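Local coordinates for protein ATP-dependent DNA helicase (PDB 5V9X) that unwinds RNA:DNA hybrids as a 3'-to-5' helicase, probably using ATP hydrolysis to move along a single-stranded DNA tracking strand, at residues D112-R115 against N116-P120; G141-S144 against G145-P149; K646-D649 against K650-K654; M655-G659 against Y660-N664. One frame throughout, in Å; residues are numbered along the deposited sequence.

Contact 1: D112-R115 against N116-P120; sequences DVER and NLRTP
Asn116 N bonds Asp112 O at 3.0 Å and Leu117 N bonds Val113 O at 2.9 Å, both with the i to i+4 spacing of an alpha-helix, where one helix gives way to the next. The next link shortens by one residue: Arg118 N bonds Arg115 O at 3.2 Å, and the donor stands well above the carbonyl plane, 58° out of it, as the helical path kinks.

Among the polar side chains, Asn116 folds back so that OD1 lies 3.5 Å from Asp112 OD2, the amide and carboxylate planes 65° apart. Lys372 NZ, in a salt bridge with Asp112 OD1 and a hydrogen bond with Asn116 OD1, probably eases the approach of these oxygens; Asp112 OD2 accepts from Asp390 N.

The apolar contact is a single one, Val113 CG1 lying 4.1 Å from Leu117 CD1, the two side chains side by side and pointing the same way. Arg118 is bent at chi3, and its guanidinium edge meets Arg115 CA.

Val113 and Leu117 both rest on Phe80 of helix 75-88, while Val113 and Glu114 lean on Ile164 of strand 162-165, seating helices 107-116 and 118-130 against the parallel sheet of the helicase's first RecA-like domain.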
loop_
_atom_site.group_PDB
_atom_site.type_symbol
_atom_site.label_atom_id
_atom_site.label_comp_id
_atom_site.label_asym_id
_atom_site.label_seq_id
_atom_site.Cartn_x
_atom_site.Cartn_y
_atom_site.Cartn_z
ATOM N N ASP A 112 -4.383 -11.879 15.212
ATOM C CA ASP A 112 -4.722 -11.060 16.371
ATOM C C ASP A 112 -6.230 -10.961 16.567
ATOM O O ASP A 112 -6.700 -10.897 17.709
ATOM C CB ASP A 112 -4.108 -9.666 16.235
ATOM C CG ASP A 112 -4.027 -8.938 17.561
ATOM O OD1 ASP A 112 -3.431 -9.494 18.508
ATOM O OD2 ASP A 112 -4.550 -7.807 17.656
ATOM N N VAL A 113 -7.001 -10.951 15.477
ATOM C CA VAL A 113 -8.454 -10.945 15.605
ATOM C C VAL A 113 -8.939 -12.253 16.216
ATOM O O VAL A 113 -9.850 -12.261 17.054
ATOM C CB VAL A 113 -9.116 -10.676 14.241
ATOM C CG1 VAL A 113 -10.621 -10.841 14.339
ATOM C CG2 VAL A 113 -8.780 -9.282 13.755
ATOM N N GLU A 114 -8.341 -13.380 15.812
ATOM C CA GLU A 114 -8.745 -14.665 16.373
ATOM C C GLU A 114 -8.533 -14.696 17.878
ATOM O O GLU A 114 -9.393 -15.175 18.627
ATOM C CB GLU A 114 -7.978 -15.809 15.713
ATOM C CG GLU A 114 -8.296 -17.163 16.333
ATOM C CD GLU A 114 -7.452 -18.294 15.784
ATOM O OE1 GLU A 114 -6.299 -18.040 15.376
ATOM O OE2 GLU A 114 -7.945 -19.443 15.764
ATOM N N ARG A 115 -7.391 -14.184 18.339
ATOM C CA ARG A 115 -7.107 -14.176 19.768
ATOM C C ARG A 115 -8.042 -13.229 20.512
ATOM O O ARG A 115 -8.509 -13.549 21.612
ATOM C CB ARG A 115 -5.649 -13.792 20.003
ATOM C CG ARG A 115 -5.249 -13.747 21.458
ATOM C CD ARG A 115 -3.745 -13.715 21.609
ATOM N NE ARG A 115 -3.353 -13.799 23.012
ATOM C CZ ARG A 115 -2.102 -13.933 23.436
ATOM N NH1 ARG A 115 -1.103 -14.000 22.565
ATOM N NH2 ARG A 115 -1.851 -14.001 24.735
ATOM N N ASN A 116 -8.333 -12.067 19.926
ATOM C CA ASN A 116 -9.166 -11.073 20.592
ATOM C C ASN A 116 -10.646 -11.428 20.584
ATOM O O ASN A 116 -11.403 -10.876 21.390
ATOM C CB ASN A 116 -8.966 -9.700 19.951
ATOM C CG ASN A 116 -7.768 -8.967 20.518
ATOM O OD1 ASN A 116 -6.628 -9.228 20.138
ATOM N ND2 ASN A 116 -8.023 -8.041 21.439
ATOM N N LEU A 117 -11.084 -12.323 19.697
ATOM C CA LEU A 117 -12.469 -12.776 19.748
ATOM C C LEU A 117 -12.730 -13.711 20.918
ATOM O O LEU A 117 -13.893 -14.031 21.190
ATOM C CB LEU A 117 -12.855 -13.467 18.440
ATOM C CG LEU A 117 -13.086 -12.572 17.225
ATOM C CD1 LEU A 117 -13.334 -13.421 15.993
ATOM C CD2 LEU A 117 -14.247 -11.618 17.466
ATOM N N ARG A 118 -11.682 -14.159 21.611
ATOM C CA ARG A 118 -11.885 -15.023 22.766
ATOM C C ARG A 118 -12.521 -14.265 23.925
ATOM O O ARG A 118 -13.292 -14.849 24.692
ATOM C CB ARG A 118 -10.556 -15.647 23.188
ATOM C CG ARG A 118 -9.943 -16.547 22.126
ATOM C CD ARG A 118 -8.756 -17.321 22.670
ATOM N NE ARG A 118 -8.609 -18.624 22.020
ATOM C CZ ARG A 118 -7.806 -18.863 20.988
ATOM N NH1 ARG A 118 -7.062 -17.888 20.478
ATOM N NH2 ARG A 118 -7.743 -20.081 20.467
ATOM N N THR A 119 -12.231 -12.971 24.058
ATOM C CA THR A 119 -12.829 -12.193 25.142
ATOM C C THR A 119 -14.349 -12.116 25.043
ATOM O O THR A 119 -15.018 -12.400 26.052
ATOM C CB THR A 119 -12.192 -10.799 25.194
ATOM O OG1 THR A 119 -10.789 -10.925 25.447
ATOM C CG2 THR A 119 -12.828 -9.959 26.294
ATOM N N PRO A 120 -14.961 -11.757 23.902
ATOM C CA PRO A 120 -16.435 -11.749 23.863
ATOM C C PRO A 120 -17.050 -13.132 23.973
ATOM O O PRO A 120 -18.019 -13.306 24.722
ATOM C CB PRO A 120 -16.749 -11.082 22.511
ATOM C CG PRO A 120 -15.542 -11.297 21.690
ATOM C CD PRO A 120 -14.393 -11.223 22.646
#

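Contact 2: G141-S144 against G145-P149; sequences GVRS and GDTPP. With nucleotides of chain B.
Past strand 140-143 the chain makes a type I beta turn from Ser144 to Thr147, closed by Thr147 N on Ser144 O at 3.2 Å with the donor 62° out of the carbonyl plane. The Thr147 side chain returns the grip: with OG1 beside its own backbone N (chi1 -51°), the hydroxyl oxygen accepts from Ser144 N at 3.1 Å in a nearly straight bond, N-H...O 167°. Ser144 OG sits between its own backbone N and carbonyl carbon, and from there accepts the amide of Asp146 at 3.3 Å, an ST turn. The turn is therefore held by side-chain oxygens as well as by its backbone bond.

This is the end of an edge strand of the parallel RecA-like sheet, strand 140-143, with the loop leading into helix 149-157, where Pro148 is the N-cap. It faces the bound single-stranded DNA. Gly145 N points at a phosphate and bonds OP2 of DC10 of chain B at 2.9 Å.

Arg143 takes the next phosphate but one. Its chain bends at chi2, and NH2 bonds OP1 of DG12 of chain B at 2.5 Å, the oxygen lying at the guanidinium edge and in its plane. Nearer the backbone, Arg143 CD passes 4.0 Å from Thr147 OG1, the two side chains crossing at about a right angle. Arg152 holds the carbonyl oxygen of Thr147 from the following helix.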
loop_
_atom_site.group_PDB
_atom_site.type_symbol
_atom_site.label_atom_id
_atom_site.label_comp_id
_atom_site.label_asym_id
_atom_site.label_seq_id
_atom_site.Cartn_x
_atom_site.Cartn_y
_atom_site.Cartn_z
ATOM N N GLY A 141 -11.920 -20.047 13.157
ATOM C CA GLY A 141 -10.773 -20.597 12.475
ATOM C C GLY A 141 -10.055 -19.538 11.660
ATOM O O GLY A 141 -10.633 -18.527 11.260
ATOM N N VAL A 142 -8.768 -19.789 11.424
ATOM C CA VAL A 142 -7.926 -18.922 10.607
ATOM C C VAL A 142 -7.376 -19.747 9.455
ATOM O O VAL A 142 -6.761 -20.799 9.676
ATOM C CB VAL A 142 -6.781 -18.292 11.415
ATOM C CG1 VAL A 142 -5.849 -17.518 10.494
ATOM C CG2 VAL A 142 -7.335 -17.377 12.477
ATOM N N ARG A 143 -7.590 -19.270 8.232
ATOM C CA ARG A 143 -7.032 -19.884 7.034
ATOM C C ARG A 143 -6.150 -18.858 6.336
ATOM O O ARG A 143 -6.654 -17.881 5.772
ATOM C CB ARG A 143 -8.133 -20.387 6.103
ATOM C CG ARG A 143 -7.642 -20.744 4.709
ATOM C CD ARG A 143 -6.580 -21.837 4.730
ATOM N NE ARG A 143 -5.976 -22.009 3.415
ATOM C CZ ARG A 143 -6.540 -22.682 2.418
ATOM N NH1 ARG A 143 -7.727 -23.251 2.585
ATOM N NH2 ARG A 143 -5.921 -22.787 1.249
ATOM N N SER A 144 -4.839 -19.076 6.386
ATOM C CA SER A 144 -3.876 -18.255 5.667
ATOM C C SER A 144 -2.840 -19.189 5.054
ATOM O O SER A 144 -2.980 -20.415 5.096
ATOM C CB SER A 144 -3.234 -17.218 6.596
ATOM O OG SER A 144 -2.306 -17.834 7.474
ATOM N N GLY A 145 -1.787 -18.605 4.483
ATOM C CA GLY A 145 -0.706 -19.406 3.940
ATOM C C GLY A 145 0.045 -20.208 4.982
ATOM O O GLY A 145 0.683 -21.210 4.642
ATOM N N ASP A 146 -0.022 -19.797 6.248
ATOM C CA ASP A 146 0.677 -20.496 7.317
ATOM C C ASP A 146 -0.046 -21.749 7.789
ATOM O O ASP A 146 0.527 -22.516 8.572
ATOM C CB ASP A 146 0.891 -19.556 8.507
ATOM C CG ASP A 146 1.786 -18.387 8.166
ATOM O OD1 ASP A 146 2.736 -18.573 7.376
ATOM O OD2 ASP A 146 1.538 -17.279 8.685
ATOM N N THR A 147 -1.269 -21.978 7.340
ATOM C CA THR A 147 -2.028 -23.133 7.800
ATOM C C THR A 147 -1.433 -24.418 7.239
ATOM O O THR A 147 -1.363 -24.573 6.013
ATOM C CB THR A 147 -3.488 -23.015 7.383
ATOM O OG1 THR A 147 -3.998 -21.736 7.782
ATOM C CG2 THR A 147 -4.299 -24.107 8.049
ATOM N N PRO A 148 -1.000 -25.353 8.081
ATOM C CA PRO A 148 -0.464 -26.623 7.577
ATOM C C PRO A 148 -1.518 -27.377 6.787
ATOM O O PRO A 148 -2.724 -27.153 6.974
ATOM C CB PRO A 148 -0.081 -27.379 8.859
ATOM C CG PRO A 148 0.060 -26.318 9.905
ATOM C CD PRO A 148 -0.946 -25.272 9.550
ATOM N N PRO A 149 -1.104 -28.271 5.884
ATOM C CA PRO A 149 -2.097 -29.006 5.080
ATOM C C PRO A 149 -3.102 -29.785 5.912
ATOM O O PRO A 149 -4.299 -29.771 5.597
ATOM C CB PRO A 149 -1.225 -29.933 4.224
ATOM C CG PRO A 149 0.085 -29.228 4.126
ATOM C CD PRO A 149 0.276 -28.545 5.449
ATOM P P DC B 10 -1.848 -15.753 2.372
ATOM O OP1 DC B 10 -3.289 -16.077 2.284
ATOM O OP2 DC B 10 -1.121 -15.935 3.647
ATOM O "O5'" DC B 10 -1.061 -16.597 1.272
ATOM C "C5'" DC B 10 -1.621 -16.784 -0.008
ATOM C "C4'" DC B 10 -0.661 -17.555 -0.887
ATOM O "O4'" DC B 10 0.404 -16.681 -1.326
ATOM C "C3'" DC B 10 0.019 -18.746 -0.201
ATOM O "O3'" DC B 10 -0.217 -19.921 -0.937
ATOM C "C2'" DC B 10 1.506 -18.378 -0.200
ATOM C "C1'" DC B 10 1.590 -17.427 -1.378
ATOM N N1 DC B 10 2.746 -16.495 -1.309
ATOM C C2 DC B 10 3.482 -16.229 -2.466
ATOM O O2 DC B 10 3.146 -16.770 -3.528
ATOM N N3 DC B 10 4.540 -15.381 -2.394
ATOM C C4 DC B 10 4.864 -14.820 -1.225
ATOM N N4 DC B 10 5.914 -13.993 -1.199
ATOM C C5 DC B 10 4.125 -15.083 -0.033
ATOM C C6 DC B 10 3.085 -15.918 -0.120
ATOM P P DG B 12 -5.144 -24.802 -1.365
ATOM O OP1 DG B 12 -6.231 -23.869 -0.995
ATOM O OP2 DG B 12 -4.318 -25.438 -0.314
ATOM O "O5'" DG B 12 -5.779 -25.948 -2.264
ATOM C "C5'" DG B 12 -6.262 -25.628 -3.550
ATOM C "C4'" DG B 12 -6.282 -26.857 -4.425
ATOM O "O4'" DG B 12 -4.932 -27.344 -4.592
ATOM C "C3'" DG B 12 -7.104 -28.016 -3.865
ATOM O "O3'" DG B 12 -8.057 -28.421 -4.824
ATOM C "C2'" DG B 12 -6.075 -29.115 -3.574
ATOM C "C1'" DG B 12 -4.908 -28.742 -4.475
ATOM N N9 DG B 12 -3.612 -29.118 -3.924
ATOM C C8 DG B 12 -3.212 -29.017 -2.613
ATOM N N7 DG B 12 -1.989 -29.422 -2.409
ATOM C C5 DG B 12 -1.547 -29.813 -3.668
ATOM C C6 DG B 12 -0.296 -30.338 -4.072
ATOM O O6 DG B 12 0.700 -30.571 -3.374
ATOM N N1 DG B 12 -0.266 -30.603 -5.440
ATOM C C2 DG B 12 -1.312 -30.385 -6.307
ATOM N N2 DG B 12 -1.094 -30.702 -7.593
ATOM N N3 DG B 12 -2.489 -29.892 -5.941
ATOM C C4 DG B 12 -2.534 -29.631 -4.612
#

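Contact 3: K646-D649 against K650-K654; sequences KAFD and KRCQK
The Phe648 ring meets Cys652 obliquely: SG stands 4.2 Å from the ring centroid and 38° off its normal, with CE2 the nearest ring atom at 3.5 Å. At the ring edge, in its plane, lies Asp649 OD1, whose salt-bridge partner is Arg645. His666, from helix 661-676, packs edge-to-face with the same phenyl ring. Phe648 turns CG anti to its backbone N (chi1 -167°), whereas Cys652 keeps SG beside its own N, and these different first torsions bring ring and sulfur together one helical turn apart.

Phe648 and Cys652 lie on one alpha-helix, 645-653, and form a sulfur-aromatic pair spaced i to i+4. The backbone bonds follow the same step: Lys650 N bonds Lys646 O at 3.0 Å, and Arg651 N, Cys652 N and Gln653 N repeat the pattern on Ala647, Phe648 and Asp649.

Along the exposed side, Lys650 stretches back over the preceding turn. Its CE lies 4.0 Å from Lys646 CB, and NZ comes 3.8 Å from Ala647 CB, so the aliphatic chain lies along the helix. Arg651 directs its guanidinium elsewhere, to a salt bridge with Glu639, and touches Leu640 of helix 627-640.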
loop_
_atom_site.group_PDB
_atom_site.type_symbol
_atom_site.label_atom_id
_atom_site.label_comp_id
_atom_site.label_asym_id
_atom_site.label_seq_id
_atom_site.Cartn_x
_atom_site.Cartn_y
_atom_site.Cartn_z
ATOM N N LYS A 646 11.684 33.252 14.971
ATOM C CA LYS A 646 10.624 33.156 15.968
ATOM C C LYS A 646 9.452 32.344 15.432
ATOM O O LYS A 646 9.183 31.245 15.927
ATOM C CB LYS A 646 10.161 34.549 16.400
ATOM C CG LYS A 646 11.285 35.468 16.863
ATOM C CD LYS A 646 12.212 34.767 17.849
ATOM C CE LYS A 646 13.611 34.596 17.267
ATOM N NZ LYS A 646 14.442 33.649 18.061
ATOM N N ALA A 647 8.751 32.874 14.422
ATOM C CA ALA A 647 7.646 32.140 13.810
ATOM C C ALA A 647 8.087 30.766 13.325
ATOM O O ALA A 647 7.297 29.814 13.339
ATOM C CB ALA A 647 7.057 32.945 12.651
ATOM N N PHE A 648 9.344 30.649 12.895
ATOM C CA PHE A 648 9.889 29.354 12.504
ATOM C C PHE A 648 9.872 28.378 13.676
ATOM O O PHE A 648 9.408 27.239 13.546
ATOM C CB PHE A 648 11.310 29.539 11.972
ATOM C CG PHE A 648 11.859 28.337 11.264
ATOM C CD1 PHE A 648 11.773 28.232 9.885
ATOM C CD2 PHE A 648 12.475 27.317 11.973
ATOM C CE1 PHE A 648 12.281 27.130 9.229
ATOM C CE2 PHE A 648 12.984 26.213 11.322
ATOM C CZ PHE A 648 12.887 26.119 9.948
ATOM N N ASP A 649 10.379 28.813 14.834
ATOM C CA ASP A 649 10.429 27.932 15.997
ATOM C C ASP A 649 9.031 27.554 16.470
ATOM O O ASP A 649 8.785 26.398 16.832
ATOM C CB ASP A 649 11.219 28.595 17.126
ATOM C CG ASP A 649 12.701 28.698 16.818
ATOM O OD1 ASP A 649 13.129 28.184 15.763
ATOM O OD2 ASP A 649 13.438 29.299 17.629
ATOM N N LYS A 650 8.101 28.514 16.478
ATOM C CA LYS A 650 6.718 28.203 16.836
ATOM C C LYS A 650 6.149 27.135 15.912
ATOM O O LYS A 650 5.504 26.183 16.364
ATOM C CB LYS A 650 5.848 29.460 16.769
ATOM C CG LYS A 650 6.443 30.718 17.369
ATOM C CD LYS A 650 5.620 31.924 16.931
ATOM C CE LYS A 650 6.406 33.220 17.025
ATOM N NZ LYS A 650 5.901 34.227 16.049
ATOM N N ARG A 651 6.379 27.287 14.606
ATOM C CA ARG A 651 5.824 26.355 13.631
ATOM C C ARG A 651 6.363 24.945 13.836
ATOM O O ARG A 651 5.613 23.966 13.741
ATOM C CB ARG A 651 6.135 26.847 12.218
ATOM C CG ARG A 651 5.525 26.014 11.112
ATOM C CD ARG A 651 4.066 26.361 10.900
ATOM N NE ARG A 651 3.728 26.349 9.480
ATOM C CZ ARG A 651 3.299 25.279 8.824
ATOM N NH1 ARG A 651 3.138 24.128 9.459
ATOM N NH2 ARG A 651 3.022 25.362 7.530
ATOM N N CYS A 652 7.660 24.821 14.120
ATOM C CA CYS A 652 8.258 23.501 14.279
ATOM C C CYS A 652 7.792 22.811 15.556
ATOM O O CYS A 652 7.701 21.579 15.592
ATOM C CB CYS A 652 9.784 23.608 14.267
ATOM S SG CYS A 652 10.494 24.102 12.680
ATOM N N GLN A 653 7.489 23.577 16.607
ATOM C CA GLN A 653 7.183 22.964 17.895
ATOM C C GLN A 653 5.793 22.342 17.936
ATOM O O GLN A 653 5.584 21.362 18.660
ATOM C CB GLN A 653 7.340 23.988 19.020
ATOM C CG GLN A 653 8.790 24.314 19.340
ATOM C CD GLN A 653 9.633 23.072 19.587
ATOM O OE1 GLN A 653 9.174 22.103 20.199
ATOM N NE2 GLN A 653 10.871 23.092 19.108
ATOM N N LYS A 654 4.835 22.878 17.181
ATOM C CA LYS A 654 3.536 22.223 17.083
ATOM C C LYS A 654 3.570 20.996 16.180
ATOM O O LYS A 654 2.528 20.360 15.980
ATOM C CB LYS A 654 2.470 23.213 16.603
ATOM C CG LYS A 654 2.885 24.078 15.430
ATOM C CD LYS A 654 1.872 25.188 15.193
ATOM C CE LYS A 654 1.734 26.080 16.419
ATOM N NZ LYS A 654 0.812 27.223 16.172
#

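Contact 4: M655-G659 against Y660-N664; sequences MGFAG and YATDN
With CG placed beside its own backbone N (chi1 -83°), Phe657 swings its ring against the first turn of the following helix. Thr662 makes the matching choice, chi1 -60°, which leaves OG1 beside its backbone N and 3.8 Å from Phe657 CB.

The closest apolar touch is Phe657 CD2 to Ala661 CB at 3.5 Å, the methyl approaching the ring obliquely. Thr662 N comes to the ring edge near its plane, 3.7 Å from Phe657 CD2. The ring is thus wedged against the backbone of the first helical turn as well as against a methyl group. Elsewhere Phe657 packs on Ala440 of helix 433-448 and Val260 of strand 256-262.

At the end of the strand, Gly659 turns the chain with a positive phi of 81°. Its carbonyl oxygen then lies over one face of the Tyr660 ring, 3.3 Å from CD1. A weak bond from Ala661 N to Ala658 O, 3.4 Å long, spans this corner.

Tyr660 is the N-cap residue, and its carbonyl oxygen is gripped twice from within the helix: Asn664 N at 3.1 Å and Asn664 ND2 at 2.6 Å arrive from opposite faces of the carbonyl plane. Asn664 ND2 also donates to Val264 O, while Asn664 OD1 accepts from Met267 N, so this buried side chain joins the helix start to the loop after strand 256-262.

A Schellman motif at Gly656 ends the preceding helix, and strand 657-659 then runs parallel to 256-262 as an outermost strand in the sheet of the second RecA-like domain.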
loop_
_atom_site.group_PDB
_atom_site.type_symbol
_atom_site.label_atom_id
_atom_site.label_comp_id
_atom_site.label_asym_id
_atom_site.label_seq_id
_atom_site.Cartn_x
_atom_site.Cartn_y
_atom_site.Cartn_z
ATOM N N MET A 655 4.735 20.654 15.633
ATOM C CA MET A 655 4.961 19.372 14.984
ATOM C C MET A 655 5.712 18.390 15.867
ATOM O O MET A 655 5.854 17.223 15.486
ATOM C CB MET A 655 5.739 19.563 13.679
ATOM C CG MET A 655 4.946 20.241 12.592
ATOM S SD MET A 655 5.941 20.617 11.146
ATOM C CE MET A 655 4.718 21.462 10.155
ATOM N N GLY A 656 6.196 18.830 17.026
ATOM C CA GLY A 656 6.958 17.961 17.897
ATOM C C GLY A 656 8.427 17.861 17.566
ATOM O O GLY A 656 9.071 16.886 17.968
ATOM N N PHE A 657 8.975 18.831 16.835
ATOM C CA PHE A 657 10.403 18.848 16.532
ATOM C C PHE A 657 11.221 18.755 17.812
ATOM O O PHE A 657 10.950 19.458 18.790
ATOM C CB PHE A 657 10.764 20.126 15.769
ATOM C CG PHE A 657 10.514 20.050 14.285
ATOM C CD1 PHE A 657 9.387 19.418 13.784
ATOM C CD2 PHE A 657 11.402 20.632 13.393
ATOM C CE1 PHE A 657 9.161 19.355 12.421
ATOM C CE2 PHE A 657 11.179 20.574 12.032
ATOM C CZ PHE A 657 10.058 19.934 11.546
ATOM N N ALA A 658 12.223 17.879 17.806
ATOM C CA ALA A 658 13.036 17.654 18.991
ATOM C C ALA A 658 14.465 17.330 18.580
ATOM O O ALA A 658 14.731 16.928 17.444
ATOM C CB ALA A 658 12.462 16.529 19.863
ATOM N N GLY A 659 15.382 17.503 19.527
ATOM C CA GLY A 659 16.790 17.278 19.272
ATOM C C GLY A 659 17.432 18.457 18.574
ATOM O O GLY A 659 17.730 19.476 19.203
ATOM N N TYR A 660 17.648 18.328 17.264
ATOM C CA TYR A 660 18.143 19.423 16.440
ATOM C C TYR A 660 17.334 19.541 15.155
ATOM O O TYR A 660 17.847 19.994 14.129
ATOM C CB TYR A 660 19.626 19.247 16.117
ATOM C CG TYR A 660 20.522 19.147 17.328
ATOM C CD1 TYR A 660 20.762 20.253 18.135
ATOM C CD2 TYR A 660 21.142 17.951 17.658
ATOM C CE1 TYR A 660 21.589 20.165 19.240
ATOM C CE2 TYR A 660 21.971 17.853 18.757
ATOM C CZ TYR A 660 22.192 18.962 19.545
ATOM O OH TYR A 660 23.016 18.864 20.642
ATOM N N ALA A 661 16.063 19.134 15.197
ATOM C CA ALA A 661 15.242 19.160 13.994
ATOM C C ALA A 661 14.974 20.584 13.520
ATOM O O ALA A 661 14.872 20.822 12.311
ATOM C CB ALA A 661 13.929 18.419 14.242
ATOM N N THR A 662 14.862 21.541 14.445
ATOM C CA THR A 662 14.650 22.927 14.041
ATOM C C THR A 662 15.909 23.521 13.416
ATOM O O THR A 662 15.833 24.206 12.390
ATOM C CB THR A 662 14.205 23.769 15.238
ATOM O OG1 THR A 662 12.977 23.253 15.764
ATOM C CG2 THR A 662 13.997 25.214 14.818
ATOM N N ASP A 663 17.072 23.270 14.023
ATOM C CA ASP A 663 18.320 23.804 13.485
ATOM C C ASP A 663 18.575 23.299 12.071
ATOM O O ASP A 663 18.947 24.076 11.183
ATOM C CB ASP A 663 19.488 23.428 14.398
ATOM C CG ASP A 663 19.530 24.254 15.670
ATOM O OD1 ASP A 663 19.310 25.481 15.595
ATOM O OD2 ASP A 663 19.788 23.671 16.745
ATOM N N ASN A 664 18.371 22.002 11.841
ATOM C CA ASN A 664 18.731 21.413 10.556
ATOM C C ASN A 664 17.756 21.800 9.452
ATOM O O ASN A 664 18.165 21.950 8.296
ATOM C CB ASN A 664 18.809 19.895 10.684
ATOM C CG ASN A 664 20.055 19.440 11.402
ATOM O OD1 ASN A 664 21.106 19.263 10.789
ATOM N ND2 ASN A 664 19.948 19.253 12.712
#

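In the fold
Along the chain the four contacts come in numerical order and fall into two pairs. Contacts 1 and 2 lie in the first RecA-like domain, their centres 17 Å apart, and meet where Glu114 of helix 107-116 packs on Val142 of strand 140-143. Contacts 3 and 4 have centres 10 Å apart and are consecutive: helix 645-653 runs into strand 657-659, an outermost strand of the second parallel sheet, then helix 661-676. Contacts 2 and 3, whose centres are about 51 Å apart, lie on opposite sides of the chain's centre. Contact 2 grips the DNA directly, and contact 1 lies near the nucleotide and reaches across to Lys372.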